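Local atomic coordinates of putative capsid protein of prophage (Escherichia coli CFT073, PDB entry 3BQW), a protein that probably serves as the major shell protein of a prophage, many copies of which would assemble into the capsid that encloses the phage DNA. Residues P84-P89 with H332-P337; N169-A174 with E194-Q199; L281-N286 with F345-I350; G296-Q301 with M312-N317. All blocks are in the same frame, centred on the assembly; numbering follows the deposited sequence.

Contact 1: residues P84-P89 with H332-P337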
loop_
_atom_site.group_PDB
_atom_site.type_symbol
_atom_site.label_atom_id
_atom_site.label_comp_id
_atom_site.label_asym_id
_atom_site.label_seq_id
_atom_site.Cartn_x
_atom_site.Cartn_y
_atom_site.Cartn_z
ATOM N N PRO A 84 -9.396 7.895 -10.018
ATOM C CA PRO A 84 -8.602 7.720 -8.796
ATOM C C PRO A 84 -8.873 8.775 -7.708
ATOM O O PRO A 84 -9.350 9.850 -7.998
ATOM C CB PRO A 84 -7.178 7.819 -9.307
ATOM C CG PRO A 84 -7.288 8.771 -10.468
ATOM C CD PRO A 84 -8.577 8.386 -11.142
ATOM N N GLY A 85 -8.588 8.427 -6.459
ATOM C CA GLY A 85 -8.619 9.382 -5.367
ATOM C C GLY A 85 -7.422 10.313 -5.504
ATOM O O GLY A 85 -6.284 9.877 -5.421
ATOM N N TYR A 86 -7.686 11.591 -5.735
ATOM C CA TYR A 86 -6.635 12.572 -5.894
ATOM C C TYR A 86 -6.142 13.028 -4.538
ATOM O O TYR A 86 -6.935 13.394 -3.663
ATOM C CB TYR A 86 -7.126 13.769 -6.698
ATOM C CG TYR A 86 -6.020 14.582 -7.293
ATOM C CD1 TYR A 86 -5.509 14.262 -8.540
ATOM C CD2 TYR A 86 -5.501 15.703 -6.621
ATOM C CE1 TYR A 86 -4.515 15.007 -9.103
ATOM C CE2 TYR A 86 -4.490 16.460 -7.180
ATOM C CZ TYR A 86 -4.002 16.112 -8.428
ATOM O OH TYR A 86 -3.006 16.839 -9.048
ATOM N N MET A 87 -4.822 12.996 -4.375
ATOM C CA MET A 87 -4.165 13.366 -3.141
ATOM C C MET A 87 -3.218 14.549 -3.370
ATOM O O MET A 87 -2.538 14.653 -4.420
ATOM C CB MET A 87 -3.369 12.164 -2.601
ATOM C CG MET A 87 -4.133 10.868 -2.373
ATOM S SD MET A 87 -3.058 9.557 -1.649
ATOM C CE MET A 87 -3.046 10.238 -0.033
ATOM N N LYS A 88 -3.166 15.435 -2.378
ATOM C CA LYS A 88 -2.221 16.548 -2.380
ATOM C C LYS A 88 -1.904 17.070 -0.971
ATOM O O LYS A 88 -2.090 18.241 -0.678
ATOM C CB LYS A 88 -2.676 17.670 -3.317
ATOM C CG LYS A 88 -4.067 18.216 -3.086
ATOM C CD LYS A 88 -4.303 19.317 -4.108
ATOM C CE LYS A 88 -5.668 19.969 -3.978
ATOM N NZ LYS A 88 -5.891 20.546 -2.630
ATOM N N PRO A 89 -1.363 16.194 -0.110
ATOM C CA PRO A 89 -1.004 16.619 1.221
ATOM C C PRO A 89 0.069 17.692 1.166
ATOM O O PRO A 89 0.973 17.645 0.305
ATOM C CB PRO A 89 -0.459 15.341 1.857
ATOM C CG PRO A 89 -0.028 14.499 0.746
ATOM C CD PRO A 89 -1.022 14.780 -0.331
ATOM N N HIS A 332 1.386 16.199 -5.139
ATOM C CA HIS A 332 0.229 15.670 -5.853
ATOM C C HIS A 332 0.452 14.233 -6.302
ATOM O O HIS A 332 1.530 13.877 -6.758
ATOM C CB HIS A 332 -0.058 16.527 -7.092
ATOM C CG HIS A 332 -0.569 17.893 -6.774
ATOM N ND1 HIS A 332 0.158 18.809 -6.050
ATOM C CD2 HIS A 332 -1.741 18.496 -7.068
ATOM C CE1 HIS A 332 -0.538 19.923 -5.924
ATOM N NE2 HIS A 332 -1.704 19.750 -6.518
ATOM N N SER A 333 -0.586 13.416 -6.172
ATOM C CA SER A 333 -0.595 12.020 -6.666
ATOM C C SER A 333 -2.032 11.478 -6.763
ATOM O O SER A 333 -2.883 11.827 -5.948
ATOM C CB SER A 333 0.214 11.113 -5.730
ATOM O OG SER A 333 0.517 9.876 -6.346
ATOM N N ALA A 334 -2.276 10.605 -7.742
ATOM C CA ALA A 334 -3.608 10.005 -7.955
ATOM C C ALA A 334 -3.472 8.511 -8.225
ATOM O O ALA A 334 -3.798 8.049 -9.298
ATOM C CB ALA A 334 -4.353 10.717 -9.121
ATOM N N PRO A 335 -2.997 7.756 -7.231
ATOM C CA PRO A 335 -2.772 6.318 -7.340
ATOM C C PRO A 335 -4.005 5.460 -7.096
ATOM O O PRO A 335 -4.873 5.808 -6.281
ATOM C CB PRO A 335 -1.749 6.052 -6.241
ATOM C CG PRO A 335 -2.116 7.037 -5.168
ATOM C CD PRO A 335 -2.610 8.259 -5.892
ATOM N N GLN A 336 -4.048 4.327 -7.800
ATOM C CA GLN A 336 -5.060 3.294 -7.604
ATOM C C GLN A 336 -4.445 1.926 -7.918
ATOM O O GLN A 336 -3.991 1.710 -9.043
ATOM C CB GLN A 336 -6.225 3.517 -8.568
ATOM C CG GLN A 336 -7.333 2.455 -8.483
ATOM C CD GLN A 336 -7.891 2.297 -7.082
ATOM O OE1 GLN A 336 -8.239 3.291 -6.437
ATOM N NE2 GLN A 336 -7.986 1.047 -6.600
ATOM N N PRO A 337 -4.373 1.023 -6.920
ATOM C CA PRO A 337 -3.955 -0.352 -7.179
ATOM C C PRO A 337 -4.930 -1.103 -8.101
ATOM O O PRO A 337 -6.144 -0.967 -7.981
ATOM C CB PRO A 337 -3.902 -0.996 -5.787
ATOM C CG PRO A 337 -4.018 0.086 -4.841
ATOM C CD PRO A 337 -4.579 1.277 -5.488
HETATM O O HOH W 1 -7.654 5.829 -5.757
HETATM O O HOH W 2 -5.524 7.714 -4.224
#
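Met87 and Ser333 form a single antiparallel, hydrogen-bonded beta bridge, with Met87 N giving to Ser333 O at 2.8 Å and Ser333 N returning to Met87 O at 2.9 Å. The bridge extends the pairing of strand 90-92 with the interrupted strand 327-338, part of a mixed sheet that lies against the long helix 113-146. Met87 O has a second contact, the CA of His332 at 3.3 Å. The side chains divide between two sides. Met87 and Pro335 turn to the long helix, where they meet Arg135 and Val136. On the other side, the Ala334 methyl lies between Pro84 and Tyr86, its CB 3.8 Å from Tyr86 CD1. The tyrosine CB leaves its backbone away from Ser333 and Ala334, but with CG opposite the backbone N (chi1 -160°) the ring swings back along them, and its hydroxyl is hydrogen-bonded to Met299 N. The Tyr86 and His332 rings meet rim to rim with planes 72° apart, neither lying over the other. Lys88 CB lies over one face of the imidazole in a CH-pi contact, 3.9 Å from the ring centroid and almost on the normal. Past the bridge the chains diverge and water fills in: one molecule accepts from Gly85 N at 2.8 Å and sits 2.7 Å from Gln336 OE1, a second lies 2.6 Å from Gly85 O, and both also reach Pro335 O.

Contact 2: residues N169-A174 with E194-Q199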
loop_
_atom_site.group_PDB
_atom_site.type_symbol
_atom_site.label_atom_id
_atom_site.label_comp_id
_atom_site.label_asym_id
_atom_site.label_seq_id
_atom_site.Cartn_x
_atom_site.Cartn_y
_atom_site.Cartn_z
ATOM N N ASN A 169 -13.681 -17.135 -1.497
ATOM C CA ASN A 169 -12.278 -16.716 -1.257
ATOM C C ASN A 169 -12.080 -15.967 0.060
ATOM O O ASN A 169 -10.955 -15.715 0.461
ATOM C CB ASN A 169 -11.760 -15.851 -2.406
ATOM C CG ASN A 169 -11.417 -16.656 -3.624
ATOM O OD1 ASN A 169 -10.357 -16.453 -4.233
ATOM N ND2 ASN A 169 -12.287 -17.585 -3.987
ATOM N N ILE A 170 -13.179 -15.590 0.706
ATOM C CA ILE A 170 -13.136 -14.885 1.968
ATOM C C ILE A 170 -13.751 -15.837 2.967
ATOM O O ILE A 170 -14.940 -16.107 2.915
ATOM C CB ILE A 170 -13.928 -13.551 1.938
ATOM C CG1 ILE A 170 -13.341 -12.577 0.931
ATOM C CG2 ILE A 170 -13.929 -12.854 3.314
ATOM C CD1 ILE A 170 -14.282 -11.360 0.675
ATOM N N ILE A 171 -12.923 -16.350 3.867
ATOM C CA ILE A 171 -13.294 -17.471 4.712
ATOM C C ILE A 171 -13.262 -17.025 6.167
ATOM O O ILE A 171 -12.393 -16.270 6.569
ATOM C CB ILE A 171 -12.303 -18.648 4.516
ATOM C CG1 ILE A 171 -12.339 -19.164 3.057
ATOM C CG2 ILE A 171 -12.559 -19.758 5.532
ATOM C CD1 ILE A 171 -11.312 -20.305 2.734
ATOM N N GLU A 172 -14.215 -17.482 6.955
ATOM C CA GLU A 172 -14.164 -17.249 8.391
ATOM C C GLU A 172 -14.140 -18.566 9.128
ATOM O O GLU A 172 -14.977 -19.408 8.883
ATOM C CB GLU A 172 -15.363 -16.431 8.844
ATOM C CG GLU A 172 -15.309 -15.026 8.308
ATOM C CD GLU A 172 -16.357 -14.112 8.923
ATOM O OE1 GLU A 172 -17.307 -14.629 9.551
ATOM O OE2 GLU A 172 -16.226 -12.874 8.773
ATOM N N GLN A 173 -13.187 -18.740 10.036
ATOM C CA GLN A 173 -13.148 -19.953 10.851
ATOM C C GLN A 173 -14.433 -20.187 11.661
ATOM O O GLN A 173 -14.822 -21.324 11.888
ATOM C CB GLN A 173 -11.917 -19.984 11.743
ATOM C CG GLN A 173 -10.640 -20.355 10.971
ATOM C CD GLN A 173 -9.502 -20.829 11.867
ATOM O OE1 GLN A 173 -8.566 -21.512 11.420
ATOM N NE2 GLN A 173 -9.566 -20.465 13.116
ATOM N N ALA A 174 -15.102 -19.112 12.062
ATOM C CA ALA A 174 -16.363 -19.227 12.795
ATOM C C ALA A 174 -17.498 -19.903 12.017
ATOM O O ALA A 174 -18.467 -20.274 12.639
ATOM C CB ALA A 174 -16.824 -17.853 13.305
ATOM N N GLU A 194 -4.219 -25.913 3.729
ATOM C CA GLU A 194 -4.418 -26.546 2.430
ATOM C C GLU A 194 -5.851 -26.385 1.976
ATOM O O GLU A 194 -6.108 -26.038 0.832
ATOM C CB GLU A 194 -4.058 -28.035 2.502
ATOM C CG GLU A 194 -2.566 -28.324 2.396
ATOM C CD GLU A 194 -2.014 -28.195 0.974
ATOM O OE1 GLU A 194 -2.779 -27.839 0.059
ATOM O OE2 GLU A 194 -0.802 -28.443 0.764
ATOM N N LEU A 195 -6.788 -26.642 2.883
ATOM C CA LEU A 195 -8.203 -26.417 2.622
ATOM C C LEU A 195 -8.496 -24.981 2.194
ATOM O O LEU A 195 -9.228 -24.773 1.238
ATOM C CB LEU A 195 -9.076 -26.820 3.835
ATOM C CG LEU A 195 -9.459 -28.303 3.872
ATOM C CD1 LEU A 195 -9.937 -28.754 5.292
ATOM C CD2 LEU A 195 -10.521 -28.620 2.827
ATOM N N TYR A 196 -7.933 -23.990 2.891
ATOM C CA TYR A 196 -8.169 -22.581 2.507
ATOM C C TYR A 196 -7.582 -22.273 1.133
ATOM O O TYR A 196 -8.200 -21.579 0.323
ATOM C CB TYR A 196 -7.608 -21.597 3.539
ATOM C CG TYR A 196 -7.975 -21.894 4.965
ATOM C CD1 TYR A 196 -9.253 -22.345 5.305
ATOM C CD2 TYR A 196 -7.052 -21.723 5.980
ATOM C CE1 TYR A 196 -9.571 -22.643 6.614
ATOM C CE2 TYR A 196 -7.379 -22.008 7.311
ATOM C CZ TYR A 196 -8.632 -22.465 7.607
ATOM O OH TYR A 196 -8.956 -22.744 8.908
ATOM N N ALA A 197 -6.384 -22.793 0.893
ATOM C CA ALA A 197 -5.675 -22.584 -0.359
ATOM C C ALA A 197 -6.393 -23.190 -1.569
ATOM O O ALA A 197 -6.249 -22.670 -2.654
ATOM C CB ALA A 197 -4.208 -23.126 -0.252
ATOM N N ASP A 198 -7.185 -24.251 -1.381
ATOM C CA ASP A 198 -8.032 -24.800 -2.463
ATOM C C ASP A 198 -8.860 -23.726 -3.144
ATOM O O ASP A 198 -9.056 -23.774 -4.355
ATOM C CB ASP A 198 -9.030 -25.828 -1.937
ATOM C CG ASP A 198 -8.388 -27.129 -1.546
ATOM O OD1 ASP A 198 -7.195 -27.354 -1.864
ATOM O OD2 ASP A 198 -9.096 -27.918 -0.892
ATOM N N GLN A 199 -9.353 -22.765 -2.367
ATOM C CA GLN A 199 -10.206 -21.723 -2.923
ATOM C C GLN A 199 -9.510 -20.796 -3.941
ATOM O O GLN A 199 -10.181 -20.222 -4.789
ATOM C CB GLN A 199 -10.883 -20.922 -1.807
ATOM C CG GLN A 199 -11.658 -21.767 -0.808
ATOM C CD GLN A 199 -12.657 -22.742 -1.458
ATOM O OE1 GLN A 199 -13.291 -22.434 -2.456
ATOM N NE2 GLN A 199 -12.767 -23.920 -0.893
#
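Asn169 starts the contact by bringing its side-chain amide up to the backbone carbonyl of Gln199, on the segment that also carries Tyr196; which of the two amide ends faces that oxygen is uncertain in the model. Ile170 turns its side chain to the other side, toward Ile165. Ile171 then supplies the apolar heart of the meeting. Its CB points at the helix, and with CG1 opposite the carbonyl carbon (chi1 -62°) and the chain extended, the branch ending in CD1 reaches across between two side chains. CD1 lies 3.9 Å from Tyr196 CD1, obliquely to the ring, and 3.8 Å from Gln199 CG, whose chain it crosses at about a right angle. Gln199 is bent at chi2 (-51°), and its OE1 turns to Lys168 NZ in a weak hydrogen bond. Glu172 again faces the other way, as strand alternation requires. Gln173 comes next, where the strand gives way to a 3-10 turn; its extended side chain reaches the far end of the tyrosine ring. The atom modelled as OE1 is 2.8 Å from Tyr196 OH, near the ring plane, with the amide plane turned 53° from the ring, though this amide too is probably flipped. Strand 170-172 runs parallel to strand 346-349, and helix 190-198 packs on the sheet, Tyr196 resting on Val348 of strand 346-349 and on Leu284 of the next strand, 281-285. The chain then goes on to strand 206-209, a beta-alpha-beta crossover with strands 346-349 and 281-285 between its two parallel strands.

Contact 3: residues L281-N286 with F345-I350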
loop_
_atom_site.group_PDB
_atom_site.type_symbol
_atom_site.label_atom_id
_atom_site.label_comp_id
_atom_site.label_asym_id
_atom_site.label_seq_id
_atom_site.Cartn_x
_atom_site.Cartn_y
_atom_site.Cartn_z
ATOM N N LEU A 281 -6.343 -11.982 10.731
ATOM C CA LEU A 281 -6.415 -12.341 9.308
ATOM C C LEU A 281 -5.095 -12.900 8.749
ATOM O O LEU A 281 -3.995 -12.458 9.134
ATOM C CB LEU A 281 -6.802 -11.134 8.439
ATOM C CG LEU A 281 -8.140 -10.448 8.723
ATOM C CD1 LEU A 281 -8.324 -9.205 7.791
ATOM C CD2 LEU A 281 -9.312 -11.416 8.621
ATOM N N LEU A 282 -5.238 -13.859 7.830
ATOM C CA LEU A 282 -4.124 -14.378 7.023
ATOM C C LEU A 282 -4.583 -14.334 5.574
ATOM O O LEU A 282 -5.778 -14.531 5.278
ATOM C CB LEU A 282 -3.733 -15.828 7.399
ATOM C CG LEU A 282 -4.697 -16.998 7.134
ATOM C CD1 LEU A 282 -4.492 -17.535 5.672
ATOM C CD2 LEU A 282 -4.586 -18.151 8.185
ATOM N N VAL A 283 -3.632 -14.080 4.684
ATOM C CA VAL A 283 -3.864 -13.992 3.261
ATOM C C VAL A 283 -2.974 -15.004 2.567
ATOM O O VAL A 283 -1.777 -15.068 2.819
ATOM C CB VAL A 283 -3.544 -12.591 2.725
ATOM C CG1 VAL A 283 -3.721 -12.527 1.210
ATOM C CG2 VAL A 283 -4.416 -11.545 3.399
ATOM N N LEU A 284 -3.582 -15.820 1.719
ATOM C CA LEU A 284 -2.860 -16.749 0.875
ATOM C C LEU A 284 -2.845 -16.189 -0.528
ATOM O O LEU A 284 -3.896 -15.828 -1.066
ATOM C CB LEU A 284 -3.528 -18.109 0.898
ATOM C CG LEU A 284 -3.290 -18.859 2.210
ATOM C CD1 LEU A 284 -4.380 -19.942 2.363
ATOM C CD2 LEU A 284 -1.847 -19.422 2.273
ATOM N N GLY A 285 -1.654 -16.089 -1.108
ATOM C CA GLY A 285 -1.513 -15.588 -2.469
ATOM C C GLY A 285 -0.328 -16.179 -3.192
ATOM O O GLY A 285 0.363 -17.066 -2.670
ATOM N N ASN A 286 -0.098 -15.680 -4.398
ATOM C CA ASN A 286 0.997 -16.149 -5.266
ATOM C C ASN A 286 1.776 -14.909 -5.700
ATOM O O ASN A 286 1.218 -13.991 -6.292
ATOM C CB ASN A 286 0.459 -16.960 -6.462
ATOM C CG ASN A 286 1.560 -17.751 -7.196
ATOM O OD1 ASN A 286 2.469 -17.172 -7.784
ATOM N ND2 ASN A 286 1.485 -19.077 -7.138
ATOM N N PHE A 345 -6.437 -14.804 -4.490
ATOM C CA PHE A 345 -6.244 -14.403 -3.096
ATOM C C PHE A 345 -7.308 -15.057 -2.245
ATOM O O PHE A 345 -8.486 -15.035 -2.602
ATOM C CB PHE A 345 -6.383 -12.892 -2.976
ATOM C CG PHE A 345 -5.311 -12.138 -3.697
ATOM C CD1 PHE A 345 -4.023 -12.054 -3.156
ATOM C CD2 PHE A 345 -5.569 -11.527 -4.899
ATOM C CE1 PHE A 345 -3.047 -11.371 -3.798
ATOM C CE2 PHE A 345 -4.585 -10.841 -5.553
ATOM C CZ PHE A 345 -3.316 -10.754 -5.003
ATOM N N VAL A 346 -6.890 -15.694 -1.151
ATOM C CA VAL A 346 -7.806 -16.235 -0.168
ATOM C C VAL A 346 -7.490 -15.557 1.170
ATOM O O VAL A 346 -6.350 -15.527 1.601
ATOM C CB VAL A 346 -7.663 -17.784 -0.058
ATOM C CG1 VAL A 346 -8.545 -18.341 1.060
ATOM C CG2 VAL A 346 -7.962 -18.480 -1.438
ATOM N N THR A 347 -8.502 -15.007 1.822
ATOM C CA THR A 347 -8.337 -14.386 3.150
ATOM C C THR A 347 -9.143 -15.173 4.212
ATOM O O THR A 347 -10.319 -15.506 4.017
ATOM C CB THR A 347 -8.763 -12.899 3.133
ATOM O OG1 THR A 347 -7.981 -12.205 2.150
ATOM C CG2 THR A 347 -8.593 -12.223 4.513
ATOM N N VAL A 348 -8.484 -15.467 5.323
ATOM C CA VAL A 348 -9.086 -16.240 6.393
ATOM C C VAL A 348 -9.044 -15.465 7.700
ATOM O O VAL A 348 -7.992 -14.970 8.094
ATOM C CB VAL A 348 -8.436 -17.626 6.562
ATOM C CG1 VAL A 348 -9.250 -18.522 7.599
ATOM C CG2 VAL A 348 -8.305 -18.317 5.208
ATOM N N LYS A 349 -10.218 -15.301 8.312
ATOM C CA LYS A 349 -10.352 -14.754 9.659
ATOM C C LYS A 349 -10.318 -15.904 10.643
ATOM O O LYS A 349 -11.216 -16.738 10.663
ATOM C CB LYS A 349 -11.663 -13.994 9.794
ATOM C CG LYS A 349 -11.814 -13.167 11.054
ATOM C CD LYS A 349 -13.175 -12.490 11.074
ATOM C CE LYS A 349 -13.532 -11.984 12.459
ATOM N NZ LYS A 349 -12.708 -10.786 12.783
ATOM N N ILE A 350 -9.269 -15.984 11.441
ATOM C CA ILE A 350 -9.164 -17.082 12.366
ATOM C C ILE A 350 -9.995 -16.770 13.616
ATOM O O ILE A 350 -10.322 -15.633 13.915
ATOM C CB ILE A 350 -7.703 -17.509 12.725
ATOM C CG1 ILE A 350 -7.023 -16.476 13.635
ATOM C CG2 ILE A 350 -6.886 -17.872 11.420
ATOM C CD1 ILE A 350 -5.850 -17.019 14.465
#
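Val346 O takes the N-H of Leu284 at 2.8 Å in a nearly straight bond (173°), and the CA of Val283 adds a weaker contact to the same oxygen at 3.4 Å; Val346 N returns the bond to Leu284 O. This is the regular antiparallel pairing of strands 281-285 and 346-349, side by side in the mixed sheet, their directions 161° apart. Leu282 and Val348 form the second hydrogen-bonded pair: Val348 N gives to Leu282 O at 2.9 Å, and Leu282 N returns the bond to Val348 O. Between and beyond these lie the non-hydrogen-bonded pairs Val283-Thr347 and Leu281-Lys349. Val283 and Thr347 face helix 113-146, touching Thr145. On the same face Leu281 lays CD2 over the start of the Lys349 side chain, 3.7 Å from its CB, while Lys349 NZ is salt-bridged to Asp280. The opposite face carries Leu282, Leu284, Val346 and Val348 and is covered by helices 190-198 and 211-218. Leu282 holds CG between its backbone N and carbonyl carbon (chi1 67°), a sterically costly setting that lays the side chain alongside Val348, CG 3.8 Å from its CB, and sends the methyl CD2 to Ile350 CG2 at 4.0 Å.

Contact 4: residues G296-Q301 with M312-N317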
loop_
_atom_site.group_PDB
_atom_site.type_symbol
_atom_site.label_atom_id
_atom_site.label_comp_id
_atom_site.label_asym_id
_atom_site.label_seq_id
_atom_site.Cartn_x
_atom_site.Cartn_y
_atom_site.Cartn_z
ATOM N N GLY A 296 -3.384 8.360 -12.159
ATOM C CA GLY A 296 -4.066 9.279 -13.025
ATOM C C GLY A 296 -3.177 10.479 -13.214
ATOM O O GLY A 296 -2.235 10.680 -12.452
ATOM N N ALA A 297 -3.473 11.272 -14.234
ATOM C CA ALA A 297 -2.727 12.517 -14.497
ATOM C C ALA A 297 -2.760 13.499 -13.325
ATOM O O ALA A 297 -3.766 13.646 -12.629
ATOM C CB ALA A 297 -3.241 13.228 -15.777
ATOM N N ILE A 298 -1.639 14.187 -13.156
ATOM C CA ILE A 298 -1.544 15.306 -12.239
ATOM C C ILE A 298 -2.380 16.451 -12.810
ATOM O O ILE A 298 -2.300 16.739 -14.013
ATOM C CB ILE A 298 -0.100 15.749 -12.061
ATOM C CG1 ILE A 298 0.786 14.561 -11.645
ATOM C CG2 ILE A 298 -0.025 16.891 -11.045
ATOM C CD1 ILE A 298 0.518 14.076 -10.236
ATOM N N MET A 299 -3.193 17.075 -11.956
ATOM C CA MET A 299 -4.193 18.046 -12.393
ATOM C C MET A 299 -3.858 19.500 -11.986
ATOM O O MET A 299 -4.580 20.421 -12.355
ATOM C CB MET A 299 -5.603 17.636 -11.916
ATOM C CG MET A 299 -6.188 16.433 -12.694
ATOM S SD MET A 299 -6.172 16.562 -14.538
ATOM C CE MET A 299 -7.727 17.423 -14.779
ATOM N N ASP A 300 -2.755 19.684 -11.270
ATOM C CA ASP A 300 -2.235 21.001 -10.903
ATOM C C ASP A 300 -1.936 21.882 -12.126
ATOM O O ASP A 300 -1.282 21.430 -13.086
ATOM C CB ASP A 300 -0.946 20.820 -10.089
ATOM C CG ASP A 300 -0.382 22.134 -9.589
ATOM O OD1 ASP A 300 -1.024 22.749 -8.708
ATOM O OD2 ASP A 300 0.696 22.532 -10.068
ATOM N N GLN A 301 -2.380 23.143 -12.078
ATOM C CA GLN A 301 -2.224 24.026 -13.227
ATOM C C GLN A 301 -0.777 24.144 -13.676
ATOM O O GLN A 301 -0.519 24.176 -14.876
ATOM C CB GLN A 301 -2.818 25.428 -13.002
ATOM C CG GLN A 301 -2.819 26.248 -14.318
ATOM C CD GLN A 301 -3.455 27.630 -14.217
ATOM O OE1 GLN A 301 -4.658 27.807 -14.464
ATOM N NE2 GLN A 301 -2.635 28.631 -13.896
ATOM N N MET A 312 3.831 9.950 -11.296
ATOM C CA MET A 312 3.402 9.345 -10.035
ATOM C C MET A 312 3.170 10.455 -9.006
ATOM O O MET A 312 2.115 10.535 -8.371
ATOM C CB MET A 312 4.434 8.357 -9.506
ATOM C CG MET A 312 4.749 7.150 -10.427
ATOM S SD MET A 312 5.844 5.962 -9.616
ATOM C CE MET A 312 7.316 6.943 -9.496
ATOM N N PHE A 313 4.164 11.332 -8.899
ATOM C CA PHE A 313 4.214 12.406 -7.900
ATOM C C PHE A 313 4.561 13.710 -8.560
ATOM O O PHE A 313 5.330 13.744 -9.521
ATOM C CB PHE A 313 5.290 12.119 -6.837
ATOM C CG PHE A 313 5.228 10.729 -6.285
ATOM C CD1 PHE A 313 4.102 10.302 -5.581
ATOM C CD2 PHE A 313 6.290 9.850 -6.466
ATOM C CE1 PHE A 313 4.024 9.002 -5.072
ATOM C CE2 PHE A 313 6.231 8.554 -5.968
ATOM C CZ PHE A 313 5.099 8.121 -5.273
ATOM N N TYR A 314 4.019 14.786 -8.015
ATOM C CA TYR A 314 4.345 16.123 -8.460
ATOM C C TYR A 314 4.454 17.036 -7.236
ATOM O O TYR A 314 3.444 17.443 -6.669
ATOM C CB TYR A 314 3.297 16.639 -9.433
ATOM C CG TYR A 314 3.682 17.915 -10.080
ATOM C CD1 TYR A 314 4.419 17.919 -11.265
ATOM C CD2 TYR A 314 3.314 19.140 -9.518
ATOM C CE1 TYR A 314 4.795 19.117 -11.851
ATOM C CE2 TYR A 314 3.663 20.313 -10.106
ATOM C CZ TYR A 314 4.403 20.300 -11.265
ATOM O OH TYR A 314 4.746 21.485 -11.849
ATOM N N PRO A 315 5.693 17.330 -6.822
ATOM C CA PRO A 315 5.976 18.166 -5.673
ATOM C C PRO A 315 6.020 19.647 -6.018
ATOM O O PRO A 315 6.417 20.025 -7.124
ATOM C CB PRO A 315 7.333 17.642 -5.213
ATOM C CG PRO A 315 8.027 17.298 -6.492
ATOM C CD PRO A 315 6.932 16.808 -7.424
ATOM N N LYS A 316 5.554 20.475 -5.088
ATOM C CA LYS A 316 5.522 21.923 -5.268
ATOM C C LYS A 316 6.015 22.543 -3.994
ATOM O O LYS A 316 5.683 22.065 -2.925
ATOM C CB LYS A 316 4.090 22.436 -5.490
ATOM C CG LYS A 316 3.363 21.887 -6.701
ATOM C CD LYS A 316 1.883 22.357 -6.746
ATOM C CE LYS A 316 1.722 23.856 -7.102
ATOM N NZ LYS A 316 2.346 24.224 -8.411
ATOM N N ASN A 317 6.789 23.616 -4.110
ATOM C CA ASN A 317 7.177 24.431 -2.951
ATOM C C ASN A 317 6.789 25.883 -3.264
ATOM O O ASN A 317 7.030 26.351 -4.370
ATOM C CB ASN A 317 8.682 24.284 -2.681
ATOM C CG ASN A 317 9.205 25.213 -1.552
ATOM O OD1 ASN A 317 8.663 25.274 -0.436
ATOM N ND2 ASN A 317 10.290 25.890 -1.837
#
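Ile298 lays its side chain obliquely over the base of Tyr314, CG2 coming to 3.7 Å from Tyr314 CB and CD1 to 3.9 Å from the same atom. Both branches thus close on one methylene, and CG2 also comes near the root of the ring. Further along, Tyr314 CE2 lies 3.7 Å from Asp300 OD2, so the ring flanks the carboxylate as well as the isoleucine. The carboxylate is the polar half of the contact. Asp300 sets CG opposite its backbone N (chi1 -176°), and Lys316 comes to meet it from the other direction, its chain folded at chi3 (72°) and again at chi4. The resulting salt bridge joins Lys316 NZ to Asp300 OD2 at 2.9 Å, the ammonium approaching on the syn side and 24° out of the carboxylate plane. The fold of the lysine also puts its CE 3.4 Å from Asp300 OD1, so the aliphatic end rides along the carboxylate. OD2 has further work: Asp300 is the N-cap of helix 301-305, and this oxygen receives weak hydrogen bonds from Glu302 N and Ala303 N. The lysine and the helix start would both be expected to favour the charged carboxylate. In the fold, residues 296-300 lead into helix 301-305 alongside strand 314-319, the helix touching Tyr314 and Lys316; that strand pairs antiparallel with strand 327-338, whose His332 touches Asp300 and Lys316, while Phe313 points the other way onto helix 113-146.

The contacts gather in two places on opposite sides of the chain centre. Contacts 1 and 4, with centres about 9 Å apart, share the sheet in which strands 314-319 and 327-338 are neighbours, paired by bonds such as His332 N to Tyr314 O. Contacts 2 and 3, about 7 Å apart, meet in another sheet, where strand 170-172 lies beside strand 346-349. Centres of contacts 1 and 3 are about 27 Å apart. Helix 113-146 reaches both sheets, consistent with the long spine helix of HK97-like capsid proteins. Contact 1 spans contacts 2 and 4 and interleaves with contact 3: the chain visits the second sheet, returns for contact 4 and H332-P337, and ends in the second sheet.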